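Local coordinates for putative uncharacterized protein (Chaetomium thermophilum, PDB 5T8V) that probably loads the cohesin ring onto chromatin, this chain being the C-terminal HEAT-repeat part of the Scc2 cohesin loader, at residues A[416-422]-A[594-598]; A[493-498]-A[599-603]; A[310-315]-A[421-427]; A[480-486]-A[586-592]. All blocks are in the same frame, centred on the assembly; numbering follows the deposited sequence.

In the fold
Three of the four contacts gather on helix 590-602. Contact 4 meets its N-terminal end, contact 1 its middle and contact 2 its C-terminal end; contacts 4 and 2 pair it with the same neighbour, helix 481-494. Contact 1 is mostly buried, and packs a tyrosine ring against a proline-containing loop with one salt bridge at its margin. Contact 3, fully buried, takes up that loop at Trp421 and Pro422 and carries it onto helix 305-315 through apolar packing and a single glutamine bond. Contacts 2 and 4 are partly buried: the first combines packing of alanine, leucine and isoleucine with an arginine beside a poorly ordered loop, the second relies on helix caps, an amide and a surface ion pair.

Contact 1 of 4, residues A[416-422]-A[594-598]; sequences LDNPDWP and KLSYS
Loop 416-422 lies against helix 590-602 with Asp417 CA 5.9 Å from Ser598 CA, and sits over one face and at an edge of Tyr597 as it makes a type I beta turn from Asn418 to Trp421 between helices 402-414 and 423-440 of the HEAT-repeat array. The Tyr597 ring projects into the bend of the loop because chi1 (-174°) places CG opposite the backbone N. Pro419 CA stands over one face, 4.1 Å from the centroid of the Tyr597 ring, a CH-pi contact. Leu416 O meets the edge in the ring plane, 3.3 Å from Tyr597 CE2, and Tyr597 OH comes to Pro422 CA and CB, 3.7 Å from the latter. A serine in place of Tyr597 would probably leave Pro419 without its aromatic face and open a gap beside Pro422. Lys594, bent at chi2 and chi3, brings NZ to 3.2 Å from Asp417 OD2, a salt bridge whose hydrogen bond is weak. The loop braces itself through an Asx turn, Asn418 OD1 accepting from Asp420 N. Thr513 of helix 509-520 backs Pro419, and Arg520 pairs with Asp420. Ser598 N and OG reach Lys594 O from opposite faces of its plane, Ser598 OG 2.6 Å from Lys594 O.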
loop_
_atom_site.group_PDB
_atom_site.type_symbol
_atom_site.label_atom_id
_atom_site.label_comp_id
_atom_site.label_asym_id
_atom_site.label_seq_id
_atom_site.Cartn_x
_atom_site.Cartn_y
_atom_site.Cartn_z
ATOM N N LEU A 416 26.918 7.238 4.708
ATOM C CA LEU A 416 26.976 6.676 3.361
ATOM C C LEU A 416 27.715 7.603 2.404
ATOM O O LEU A 416 28.675 7.195 1.740
ATOM C CB LEU A 416 25.560 6.398 2.852
ATOM C CG LEU A 416 25.426 5.924 1.400
ATOM C CD1 LEU A 416 26.193 4.628 1.163
ATOM C CD2 LEU A 416 23.963 5.745 1.034
ATOM N N ASP A 417 27.282 8.863 2.322
ATOM C CA ASP A 417 27.855 9.820 1.384
ATOM C C ASP A 417 28.964 10.655 2.006
ATOM O O ASP A 417 29.214 11.780 1.555
ATOM C CB ASP A 417 26.757 10.725 0.820
ATOM C CG ASP A 417 26.055 11.538 1.891
ATOM O OD1 ASP A 417 26.023 11.094 3.060
ATOM O OD2 ASP A 417 25.528 12.624 1.562
ATOM N N ASN A 418 29.643 10.132 3.026
ATOM C CA ASN A 418 30.727 10.855 3.674
ATOM C C ASN A 418 32.054 10.288 3.192
ATOM O O ASN A 418 32.359 9.123 3.490
ATOM C CB ASN A 418 30.618 10.738 5.191
ATOM C CG ASN A 418 31.572 11.663 5.913
ATOM O OD1 ASN A 418 32.672 11.938 5.432
ATOM N ND2 ASN A 418 31.154 12.156 7.071
ATOM N N PRO A 419 32.873 11.048 2.457
ATOM C CA PRO A 419 34.136 10.476 1.955
ATOM C C PRO A 419 35.094 10.058 3.053
ATOM O O PRO A 419 36.023 9.288 2.780
ATOM C CB PRO A 419 34.721 11.608 1.097
ATOM C CG PRO A 419 34.068 12.850 1.597
ATOM C CD PRO A 419 32.695 12.446 2.029
ATOM N N ASP A 420 34.906 10.541 4.284
ATOM C CA ASP A 420 35.722 10.085 5.404
ATOM C C ASP A 420 35.439 8.639 5.774
ATOM O O ASP A 420 36.233 8.032 6.501
ATOM C CB ASP A 420 35.477 10.959 6.635
ATOM C CG ASP A 420 36.037 12.352 6.481
ATOM O OD1 ASP A 420 36.328 12.759 5.338
ATOM O OD2 ASP A 420 36.181 13.044 7.510
ATOM N N TRP A 421 34.332 8.074 5.295
ATOM C CA TRP A 421 33.843 6.779 5.771
ATOM C C TRP A 421 33.416 5.919 4.588
ATOM O O TRP A 421 32.243 5.563 4.447
ATOM C CB TRP A 421 32.694 6.984 6.755
ATOM C CG TRP A 421 33.109 7.716 7.989
ATOM C CD1 TRP A 421 32.878 9.026 8.283
ATOM C CD2 TRP A 421 33.845 7.178 9.096
ATOM N NE1 TRP A 421 33.421 9.340 9.507
ATOM C CE2 TRP A 421 34.020 8.222 10.026
ATOM C CE3 TRP A 421 34.372 5.916 9.391
ATOM C CZ2 TRP A 421 34.695 8.043 11.231
ATOM C CZ3 TRP A 421 35.043 5.741 10.588
ATOM C CH2 TRP A 421 35.199 6.798 11.493
ATOM N N PRO A 422 34.361 5.553 3.715
ATOM C CA PRO A 422 34.007 4.725 2.552
ATOM C C PRO A 422 33.546 3.317 2.902
ATOM O O PRO A 422 33.025 2.625 2.018
ATOM C CB PRO A 422 35.304 4.696 1.732
ATOM C CG PRO A 422 36.383 5.015 2.700
ATOM C CD PRO A 422 35.775 5.959 3.692
ATOM N N LYS A 594 31.874 16.320 -1.842
ATOM C CA LYS A 594 30.655 15.563 -1.583
ATOM C C LYS A 594 29.991 15.128 -2.886
ATOM O O LYS A 594 29.565 13.973 -3.018
ATOM C CB LYS A 594 29.696 16.395 -0.734
ATOM C CG LYS A 594 28.303 15.802 -0.603
ATOM C CD LYS A 594 27.804 15.844 0.827
ATOM C CE LYS A 594 28.474 14.783 1.674
ATOM N NZ LYS A 594 27.707 14.495 2.924
ATOM N N LEU A 595 29.900 16.032 -3.864
ATOM C CA LEU A 595 29.313 15.660 -5.147
ATOM C C LEU A 595 30.141 14.583 -5.834
ATOM O O LEU A 595 29.588 13.633 -6.398
ATOM C CB LEU A 595 29.175 16.886 -6.053
ATOM C CG LEU A 595 28.641 16.627 -7.464
ATOM C CD1 LEU A 595 27.329 15.860 -7.432
ATOM C CD2 LEU A 595 28.459 17.937 -8.201
ATOM N N SER A 596 31.468 14.712 -5.796
ATOM C CA SER A 596 32.333 13.710 -6.409
ATOM C C SER A 596 32.075 12.333 -5.814
ATOM O O SER A 596 31.748 11.375 -6.529
ATOM C CB SER A 596 33.798 14.107 -6.227
ATOM O OG SER A 596 34.073 15.334 -6.874
ATOM N N TYR A 597 32.209 12.217 -4.492
ATOM C CA TYR A 597 32.023 10.923 -3.853
ATOM C C TYR A 597 30.615 10.390 -4.076
ATOM O O TYR A 597 30.428 9.178 -4.226
ATOM C CB TYR A 597 32.334 11.025 -2.359
ATOM C CG TYR A 597 32.298 9.689 -1.660
ATOM C CD1 TYR A 597 33.244 8.711 -1.944
ATOM C CD2 TYR A 597 31.316 9.398 -0.728
ATOM C CE1 TYR A 597 33.212 7.486 -1.318
ATOM C CE2 TYR A 597 31.278 8.174 -0.095
ATOM C CZ TYR A 597 32.228 7.220 -0.396
ATOM O OH TYR A 597 32.194 5.998 0.234
ATOM N N SER A 598 29.614 11.271 -4.114
ATOM C CA SER A 598 28.251 10.818 -4.374
ATOM C C SER A 598 28.125 10.241 -5.779
ATOM O O SER A 598 27.469 9.211 -5.980
ATOM C CB SER A 598 27.271 11.971 -4.173
ATOM O OG SER A 598 27.400 12.531 -2.877
#

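Contact 2 of 4, residues A[493-498]-A[599-603]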
loop_
_atom_site.group_PDB
_atom_site.type_symbol
_atom_site.label_atom_id
_atom_site.label_comp_id
_atom_site.label_asym_id
_atom_site.label_seq_id
_atom_site.Cartn_x
_atom_site.Cartn_y
_atom_site.Cartn_z
ATOM N N ALA A 493 25.453 10.073 -14.709
ATOM C CA ALA A 493 25.410 8.992 -13.730
ATOM C C ALA A 493 24.015 8.778 -13.163
ATOM O O ALA A 493 23.677 7.652 -12.782
ATOM C CB ALA A 493 26.393 9.273 -12.592
ATOM N N LEU A 494 23.196 9.829 -13.085
ATOM C CA LEU A 494 21.834 9.655 -12.592
ATOM C C LEU A 494 21.066 8.681 -13.477
ATOM O O LEU A 494 20.470 7.715 -12.988
ATOM C CB LEU A 494 21.131 11.009 -12.509
ATOM C CG LEU A 494 21.564 11.837 -11.295
ATOM C CD1 LEU A 494 21.123 13.283 -11.433
ATOM C CD2 LEU A 494 21.010 11.231 -10.011
ATOM N N GLU A 495 21.067 8.922 -14.784
ATOM C CA GLU A 495 20.748 7.860 -15.722
ATOM C C GLU A 495 21.874 6.830 -15.716
ATOM O O GLU A 495 22.995 7.101 -15.284
ATOM C CB GLU A 495 20.548 8.423 -17.130
ATOM C CG GLU A 495 19.542 9.567 -17.205
ATOM C CD GLU A 495 18.159 9.171 -16.717
ATOM O OE1 GLU A 495 17.680 8.082 -17.098
ATOM O OE2 GLU A 495 17.554 9.948 -15.946
ATOM N N LEU A 496 21.568 5.630 -16.199
ATOM C CA LEU A 496 22.557 4.561 -16.157
ATOM C C LEU A 496 23.465 4.595 -17.380
ATOM O O LEU A 496 23.929 3.547 -17.841
ATOM C CB LEU A 496 21.869 3.203 -16.043
ATOM C CG LEU A 496 21.075 2.973 -14.750
ATOM C CD1 LEU A 496 20.337 1.642 -14.807
ATOM C CD2 LEU A 496 21.983 3.030 -13.526
ATOM N N LYS A 497 23.732 5.788 -17.909
ATOM C CA LYS A 497 24.626 5.918 -19.051
ATOM C C LYS A 497 26.031 5.460 -18.680
ATOM O O LYS A 497 26.642 5.984 -17.742
ATOM C CB LYS A 497 24.648 7.366 -19.540
ATOM C CG LYS A 497 23.420 7.767 -20.349
ATOM C CD LYS A 497 23.394 9.264 -20.641
ATOM C CE LYS A 497 24.489 9.682 -21.615
ATOM N NZ LYS A 497 24.284 9.116 -22.976
ATOM N N SER A 498 26.545 4.487 -19.430
ATOM C CA SER A 498 27.846 3.900 -19.132
ATOM C C SER A 498 28.956 4.930 -19.305
ATOM O O SER A 498 29.037 5.607 -20.333
ATOM C CB SER A 498 28.102 2.703 -20.049
ATOM O OG SER A 498 28.122 3.104 -21.410
ATOM N N ILE A 599 28.746 10.891 -6.765
ATOM C CA ILE A 599 28.772 10.338 -8.116
ATOM C C ILE A 599 29.412 8.957 -8.104
ATOM O O ILE A 599 28.911 8.019 -8.734
ATOM C CB ILE A 599 29.508 11.301 -9.068
ATOM C CG1 ILE A 599 28.674 12.563 -9.288
ATOM C CG2 ILE A 599 29.784 10.639 -10.410
ATOM C CD1 ILE A 599 29.485 13.758 -9.746
ATOM N N ILE A 600 30.527 8.808 -7.387
ATOM C CA ILE A 600 31.144 7.491 -7.260
ATOM C C ILE A 600 30.152 6.492 -6.677
ATOM O O ILE A 600 30.068 5.341 -7.127
ATOM C CB ILE A 600 32.426 7.587 -6.414
ATOM C CG1 ILE A 600 33.484 8.396 -7.171
ATOM C CG2 ILE A 600 32.962 6.192 -6.080
ATOM C CD1 ILE A 600 34.692 8.756 -6.350
ATOM N N LEU A 601 29.378 6.914 -5.675
ATOM C CA LEU A 601 28.440 6.002 -5.030
ATOM C C LEU A 601 27.334 5.574 -5.985
ATOM O O LEU A 601 26.905 4.416 -5.959
ATOM C CB LEU A 601 27.848 6.657 -3.781
ATOM C CG LEU A 601 28.769 6.757 -2.564
ATOM C CD1 LEU A 601 28.100 7.569 -1.476
ATOM C CD2 LEU A 601 29.150 5.377 -2.032
ATOM N N LEU A 602 26.851 6.490 -6.828
ATOM C CA LEU A 602 25.790 6.126 -7.761
ATOM C C LEU A 602 26.186 4.961 -8.654
ATOM O O LEU A 602 25.307 4.250 -9.150
ATOM C CB LEU A 602 25.400 7.323 -8.626
ATOM C CG LEU A 602 24.665 8.466 -7.923
ATOM C CD1 LEU A 602 24.412 9.597 -8.900
ATOM C CD2 LEU A 602 23.356 7.990 -7.309
ATOM N N ARG A 603 27.482 4.748 -8.867
ATOM C CA ARG A 603 27.972 3.632 -9.660
ATOM C C ARG A 603 28.467 2.480 -8.798
ATOM O O ARG A 603 29.030 1.520 -9.332
ATOM C CB ARG A 603 29.089 4.103 -10.590
ATOM C CG ARG A 603 28.730 5.325 -11.420
ATOM C CD ARG A 603 27.480 5.104 -12.258
ATOM N NE ARG A 603 27.627 3.973 -13.169
ATOM C CZ ARG A 603 26.767 3.676 -14.136
ATOM N NH1 ARG A 603 25.694 4.429 -14.328
ATOM N NH2 ARG A 603 26.981 2.629 -14.919
#
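Ala493 CA and Leu602 CA stand 6.6 Å apart where helices 481-494 and 590-602, neighbours in the HEAT-repeat array running in the same general direction, both come to their C-terminal ends; at Glu495 the backbone leaves helical geometry and turns into a poorly ordered loop. Between the helices the packing is apolar. Ala493 CB points at the other helix and meets Leu602 CD1 at 4.2 Å, with Ile599 CG2 also in contact at 4.3 Å from Ala493 CB. Leu494 starts out away from helix 590-602, yet its CD2 ends 3.9 Å from Leu602 CD1, the two leucines crossing at a slant. Leu466 and Arg467 of helix 446-474 also touch Leu602, while Met503 of helix 500-503 packs on Ile599 and Arg603. Arg603 folds at chi2 and chi3 (-57° and -59°), carrying its guanidinium back toward the loop. Ala493 O, 4.1 Å from Arg603 NH1, lies near the guanidinium plane at its edge, too far for a hydrogen bond, though a carbonyl at the end of helix 481-494 would probably attract the positive charge weakly. Arg603 NE has a long, weak ion pair with Glu608. Leu496 CA lies in the guanidinium plane, 3.6 Å from Arg603 NH1.

Contact 3 of 4, residues A[310-315]-A[421-427]; sequences IMRLVQ and WPAAELL
Met311 reaches from helix 305-315 past the Trp421 indole to the start of helix 423-440. Its CB lies 3.7 Å from Trp421 CE3. CG turns to Leu427, whose CD1 is 3.9 Å from Met311 CG. SD passes the six-membered ring of Trp421 obliquely, a Met-aromatic contact, and the bend at chi3 (73°) then turns the terminal methyl to the start of helix 423-440, beside Ala424. There Met311 CE packs against both Trp421 CB and Ala424 CB, 3.4 Å from the latter. Next along the helix, Arg312 lays its aliphatic CG beside Trp421 CZ3 at 3.5 Å, while its guanidinium goes on to a salt bridge with Asp259. Within the HEAT-repeat array, the axes of segments 310-315 and 423-427 cross almost perpendicularly, at 94°, and approach to 9.6 Å. The small Ala423 sits where they come nearest, with Val314 CG1 3.6 Å from Ala423 CB; Val314 also spreads its two methyls to Leu426 and Leu427. Ala375 and Ala379 of helix 357-391 close over Leu426. Gln315 supplies the polar link: extended beyond CG, it crosses the Pro422 ring at about a right angle and accepts from Ala423 N at OE1, 3.0 Å away with an angle of 153° at the hydrogen. That donor is tilted from the carbonyl plane. An alanine here would probably leave the buried Ala423 N-H without its acceptor and uncover the CG-CD edge of Pro422. Ser531 and Ala532 of helix 527-550 touch the same glutamine.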
loop_
_atom_site.group_PDB
_atom_site.type_symbol
_atom_site.label_atom_id
_atom_site.label_comp_id
_atom_site.label_asym_id
_atom_site.label_seq_id
_atom_site.Cartn_x
_atom_site.Cartn_y
_atom_site.Cartn_z
ATOM N N ILE A 310 33.988 0.116 14.057
ATOM C CA ILE A 310 33.730 -0.945 13.084
ATOM C C ILE A 310 34.166 -0.500 11.695
ATOM O O ILE A 310 34.963 -1.169 11.022
ATOM C CB ILE A 310 32.241 -1.336 13.109
ATOM C CG1 ILE A 310 31.890 -2.046 14.422
ATOM C CG2 ILE A 310 31.877 -2.205 11.902
ATOM C CD1 ILE A 310 32.501 -3.432 14.583
ATOM N N MET A 311 33.655 0.650 11.251
ATOM C CA MET A 311 33.996 1.126 9.917
ATOM C C MET A 311 35.500 1.324 9.775
ATOM O O MET A 311 36.092 0.921 8.766
ATOM C CB MET A 311 33.240 2.418 9.620
ATOM C CG MET A 311 31.730 2.257 9.724
ATOM S SD MET A 311 30.840 3.800 9.514
ATOM C CE MET A 311 31.063 4.025 7.773
ATOM N N ARG A 312 36.139 1.913 10.788
ATOM C CA ARG A 312 37.589 2.083 10.749
ATOM C C ARG A 312 38.296 0.749 10.539
ATOM O O ARG A 312 39.216 0.644 9.721
ATOM C CB ARG A 312 38.076 2.745 12.037
ATOM C CG ARG A 312 37.883 4.249 12.070
ATOM C CD ARG A 312 38.751 4.890 13.139
ATOM N NE ARG A 312 40.172 4.685 12.883
ATOM C CZ ARG A 312 41.144 5.116 13.679
ATOM N NH1 ARG A 312 40.852 5.781 14.790
ATOM N NH2 ARG A 312 42.411 4.883 13.365
ATOM N N LEU A 313 37.881 -0.282 11.279
ATOM C CA LEU A 313 38.461 -1.607 11.093
ATOM C C LEU A 313 38.258 -2.094 9.667
ATOM O O LEU A 313 39.137 -2.750 9.095
ATOM C CB LEU A 313 37.845 -2.599 12.082
ATOM C CG LEU A 313 38.052 -2.333 13.574
ATOM C CD1 LEU A 313 37.490 -3.488 14.390
ATOM C CD2 LEU A 313 39.517 -2.113 13.899
ATOM N N VAL A 314 37.104 -1.784 9.073
ATOM C CA VAL A 314 36.884 -2.180 7.687
ATOM C C VAL A 314 37.832 -1.440 6.750
ATOM O O VAL A 314 38.219 -1.980 5.707
ATOM C CB VAL A 314 35.415 -1.957 7.290
ATOM C CG1 VAL A 314 35.206 -2.252 5.802
ATOM C CG2 VAL A 314 34.504 -2.829 8.136
ATOM N N GLN A 315 38.227 -0.209 7.089
ATOM C CA GLN A 315 39.085 0.567 6.196
ATOM C C GLN A 315 40.572 0.366 6.462
ATOM O O GLN A 315 41.392 0.810 5.650
ATOM C CB GLN A 315 38.774 2.067 6.284
ATOM C CG GLN A 315 37.384 2.399 6.767
ATOM C CD GLN A 315 36.930 3.788 6.379
ATOM O OE1 GLN A 315 35.772 3.993 6.016
ATOM N NE2 GLN A 315 37.830 4.757 6.481
ATOM N N TRP A 421 34.332 8.074 5.295
ATOM C CA TRP A 421 33.843 6.779 5.771
ATOM C C TRP A 421 33.416 5.919 4.588
ATOM O O TRP A 421 32.243 5.563 4.447
ATOM C CB TRP A 421 32.694 6.984 6.755
ATOM C CG TRP A 421 33.109 7.716 7.989
ATOM C CD1 TRP A 421 32.878 9.026 8.283
ATOM C CD2 TRP A 421 33.845 7.178 9.096
ATOM N NE1 TRP A 421 33.421 9.340 9.507
ATOM C CE2 TRP A 421 34.020 8.222 10.026
ATOM C CE3 TRP A 421 34.372 5.916 9.391
ATOM C CZ2 TRP A 421 34.695 8.043 11.231
ATOM C CZ3 TRP A 421 35.043 5.741 10.588
ATOM C CH2 TRP A 421 35.199 6.798 11.493
ATOM N N PRO A 422 34.361 5.553 3.715
ATOM C CA PRO A 422 34.007 4.725 2.552
ATOM C C PRO A 422 33.546 3.317 2.902
ATOM O O PRO A 422 33.025 2.625 2.018
ATOM C CB PRO A 422 35.304 4.696 1.732
ATOM C CG PRO A 422 36.383 5.015 2.700
ATOM C CD PRO A 422 35.775 5.959 3.692
ATOM N N ALA A 423 33.709 2.869 4.147
ATOM C CA ALA A 423 33.236 1.546 4.531
ATOM C C ALA A 423 31.726 1.489 4.716
ATOM O O ALA A 423 31.173 0.387 4.811
ATOM C CB ALA A 423 33.924 1.093 5.818
ATOM N N ALA A 424 31.050 2.637 4.774
ATOM C CA ALA A 424 29.596 2.636 4.879
ATOM C C ALA A 424 28.964 1.952 3.675
ATOM O O ALA A 424 28.069 1.113 3.820
ATOM C CB ALA A 424 29.075 4.069 5.009
ATOM N N GLU A 425 29.414 2.305 2.469
ATOM C CA GLU A 425 28.844 1.703 1.272
ATOM C C GLU A 425 29.152 0.216 1.198
ATOM O O GLU A 425 28.372 -0.542 0.616
ATOM C CB GLU A 425 29.360 2.415 0.021
ATOM C CG GLU A 425 28.818 1.855 -1.298
ATOM C CD GLU A 425 29.579 0.636 -1.790
ATOM O OE1 GLU A 425 30.731 0.429 -1.348
ATOM O OE2 GLU A 425 29.023 -0.120 -2.616
ATOM N N LEU A 426 30.275 -0.221 1.765
ATOM C CA LEU A 426 30.631 -1.635 1.707
ATOM C C LEU A 426 29.792 -2.450 2.685
ATOM O O LEU A 426 29.229 -3.493 2.321
ATOM C CB LEU A 426 32.124 -1.806 1.994
ATOM C CG LEU A 426 32.661 -3.238 2.023
ATOM C CD1 LEU A 426 32.289 -3.999 0.762
ATOM C CD2 LEU A 426 34.168 -3.215 2.205
ATOM N N LEU A 427 29.691 -1.982 3.930
ATOM C CA LEU A 427 28.841 -2.649 4.909
ATOM C C LEU A 427 27.393 -2.680 4.437
ATOM O O LEU A 427 26.732 -3.725 4.482
ATOM C CB LEU A 427 28.960 -1.942 6.257
ATOM C CG LEU A 427 30.321 -2.077 6.942
ATOM C CD1 LEU A 427 30.510 -0.988 7.976
ATOM C CD2 LEU A 427 30.445 -3.447 7.586
#

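Contact 4 of 4, residues A[480-486]-A[586-592]; sequences DELSLFL and KDVSPLQ
Gln592 and Ser483 face each other with matching first torsions: Gln592 CG (chi1 -71°) and Ser483 OG (chi1 -61°) both lie anti to their own carbonyl carbon. The glutamine then runs straight out beyond CG and delivers its amide to the neighbouring helix. NE2 gives a hydrogen bond to Ser483 OG, 3.0 Å long and nearly straight at 164°, with the oxygen in the amide plane. Asp480 approaches the amide from the opposite direction, its carboxylate almost perpendicular to it and OD2 3.1 Å from Gln592 NE2. Both groups work at helix starts. Asp480 is the N-cap of helix 481-494, its OD1 accepting from Ser483 N at 3.2 Å from above the carboxylate plane, with a weak bond from Leu482 N. Ser589 and Gln592 form a capping box on helix 590-602: Ser589 OG takes Gln592 N, and Gln592 OE1 takes Ser589 N at 3.2 Å. Thus the amide is held at both its oxygen and its nitrogen, which fixes which way round it lies. Apolar groups line the glutamine: Leu482 CD2 lies 3.7 Å from Gln592 CD at the amide, while the Leu486 side chain crosses its base at about a right angle, Leu486 CD1 4.1 Å from Gln592 CB. Leu486 also touches Leu595 and Ser596, further along helix 590-602. At the solvent margin the extended Lys586, poorly ordered, meets Glu481 at about a right angle in a salt bridge, NZ to Glu481 OE2 2.8 Å; Asp480 OD1, 6.3 Å from Lys586 NZ, may add a mild attraction.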
loop_
_atom_site.group_PDB
_atom_site.type_symbol
_atom_site.label_atom_id
_atom_site.label_comp_id
_atom_site.label_asym_id
_atom_site.label_seq_id
_atom_site.Cartn_x
_atom_site.Cartn_y
_atom_site.Cartn_z
ATOM N N ASP A 480 33.370 27.121 -12.692
ATOM C CA ASP A 480 34.476 26.317 -12.192
ATOM C C ASP A 480 34.613 25.082 -13.069
ATOM O O ASP A 480 33.635 24.361 -13.284
ATOM C CB ASP A 480 34.240 25.932 -10.726
ATOM C CG ASP A 480 35.399 25.167 -10.123
ATOM O OD1 ASP A 480 35.857 24.179 -10.734
ATOM O OD2 ASP A 480 35.850 25.559 -9.026
ATOM N N GLU A 481 35.829 24.843 -13.568
ATOM C CA GLU A 481 36.056 23.724 -14.479
ATOM C C GLU A 481 35.651 22.407 -13.832
ATOM O O GLU A 481 34.906 21.610 -14.420
ATOM C CB GLU A 481 37.525 23.672 -14.901
ATOM C CG GLU A 481 38.146 25.013 -15.253
ATOM C CD GLU A 481 39.585 24.882 -15.699
ATOM O OE1 GLU A 481 39.867 24.029 -16.568
ATOM O OE2 GLU A 481 40.434 25.628 -15.167
ATOM N N LEU A 482 36.139 22.160 -12.614
ATOM C CA LEU A 482 35.794 20.928 -11.919
ATOM C C LEU A 482 34.293 20.829 -11.697
ATOM O O LEU A 482 33.703 19.760 -11.884
ATOM C CB LEU A 482 36.537 20.846 -10.586
ATOM C CG LEU A 482 36.238 19.608 -9.733
ATOM C CD1 LEU A 482 36.586 18.327 -10.473
ATOM C CD2 LEU A 482 36.986 19.680 -8.416
ATOM N N SER A 483 33.653 21.931 -11.295
ATOM C CA SER A 483 32.210 21.900 -11.087
ATOM C C SER A 483 31.481 21.524 -12.369
ATOM O O SER A 483 30.495 20.780 -12.335
ATOM C CB SER A 483 31.717 23.249 -10.572
ATOM O OG SER A 483 32.317 23.569 -9.329
ATOM N N LEU A 484 31.951 22.024 -13.513
ATOM C CA LEU A 484 31.335 21.659 -14.785
ATOM C C LEU A 484 31.510 20.171 -15.064
ATOM O O LEU A 484 30.542 19.468 -15.386
ATOM C CB LEU A 484 31.934 22.497 -15.918
ATOM C CG LEU A 484 31.636 23.999 -15.909
ATOM C CD1 LEU A 484 32.397 24.697 -17.024
ATOM C CD2 LEU A 484 30.148 24.266 -16.045
ATOM N N PHE A 485 32.743 19.674 -14.945
ATOM C CA PHE A 485 32.995 18.255 -15.177
ATOM C C PHE A 485 32.105 17.392 -14.291
ATOM O O PHE A 485 31.459 16.450 -14.764
ATOM C CB PHE A 485 34.470 17.944 -14.928
ATOM C CG PHE A 485 34.834 16.507 -15.156
ATOM C CD1 PHE A 485 35.178 16.060 -16.419
ATOM C CD2 PHE A 485 34.839 15.605 -14.108
ATOM C CE1 PHE A 485 35.517 14.737 -16.632
ATOM C CE2 PHE A 485 35.177 14.284 -14.314
ATOM C CZ PHE A 485 35.517 13.850 -15.577
ATOM N N LEU A 486 32.054 17.710 -12.996
ATOM C CA LEU A 486 31.219 16.953 -12.074
ATOM C C LEU A 486 29.745 17.072 -12.425
ATOM O O LEU A 486 28.981 16.132 -12.197
ATOM C CB LEU A 486 31.447 17.432 -10.641
ATOM C CG LEU A 486 32.832 17.207 -10.037
ATOM C CD1 LEU A 486 32.916 17.886 -8.680
ATOM C CD2 LEU A 486 33.142 15.722 -9.914
ATOM N N LYS A 586 44.500 21.484 -7.695
ATOM C CA LYS A 586 43.724 22.595 -7.174
ATOM C C LYS A 586 43.036 22.192 -5.870
ATOM O O LYS A 586 42.951 21.014 -5.513
ATOM C CB LYS A 586 42.690 23.051 -8.201
ATOM C CG LYS A 586 43.294 23.527 -9.512
ATOM C CD LYS A 586 42.220 23.879 -10.527
ATOM C CE LYS A 586 42.829 24.397 -11.821
ATOM N NZ LYS A 586 41.790 24.750 -12.829
ATOM N N ASP A 587 42.542 23.196 -5.152
ATOM C CA ASP A 587 41.828 22.954 -3.909
ATOM C C ASP A 587 40.379 22.594 -4.209
ATOM O O ASP A 587 39.732 23.215 -5.056
ATOM C CB ASP A 587 41.897 24.184 -3.004
ATOM C CG ASP A 587 41.449 23.889 -1.584
ATOM O OD1 ASP A 587 42.289 23.438 -0.778
ATOM O OD2 ASP A 587 40.260 24.113 -1.272
ATOM N N VAL A 588 39.875 21.579 -3.511
ATOM C CA VAL A 588 38.524 21.069 -3.715
ATOM C C VAL A 588 37.650 21.547 -2.566
ATOM O O VAL A 588 38.026 21.422 -1.393
ATOM C CB VAL A 588 38.517 19.534 -3.808
ATOM C CG1 VAL A 588 37.110 19.016 -4.082
ATOM C CG2 VAL A 588 39.476 19.065 -4.887
ATOM N N SER A 589 36.487 22.093 -2.897
ATOM C CA SER A 589 35.555 22.541 -1.878
ATOM C C SER A 589 34.769 21.355 -1.325
ATOM O O SER A 589 34.533 20.374 -2.036
ATOM C CB SER A 589 34.590 23.566 -2.455
ATOM O OG SER A 589 33.890 23.028 -3.562
ATOM N N PRO A 590 34.344 21.420 -0.060
ATOM C CA PRO A 590 33.566 20.299 0.492
ATOM C C PRO A 590 32.343 19.967 -0.341
ATOM O O PRO A 590 31.885 18.817 -0.333
ATOM C CB PRO A 590 33.190 20.789 1.898
ATOM C CG PRO A 590 33.317 22.271 1.841
ATOM C CD PRO A 590 34.423 22.550 0.878
ATOM N N LEU A 591 31.806 20.943 -1.072
ATOM C CA LEU A 591 30.690 20.674 -1.970
ATOM C C LEU A 591 31.150 19.852 -3.168
ATOM O O LEU A 591 30.514 18.855 -3.533
ATOM C CB LEU A 591 30.065 21.993 -2.426
ATOM C CG LEU A 591 28.608 21.944 -2.877
ATOM C CD1 LEU A 591 27.690 21.682 -1.694
ATOM C CD2 LEU A 591 28.233 23.243 -3.573
ATOM N N GLN A 592 32.261 20.253 -3.791
ATOM C CA GLN A 592 32.802 19.484 -4.907
ATOM C C GLN A 592 33.184 18.076 -4.468
ATOM O O GLN A 592 32.987 17.110 -5.216
ATOM C CB GLN A 592 34.012 20.202 -5.499
ATOM C CG GLN A 592 33.672 21.459 -6.265
ATOM C CD GLN A 592 34.906 22.217 -6.708
ATOM O OE1 GLN A 592 35.957 22.142 -6.071
ATOM N NE2 GLN A 592 34.786 22.950 -7.810
#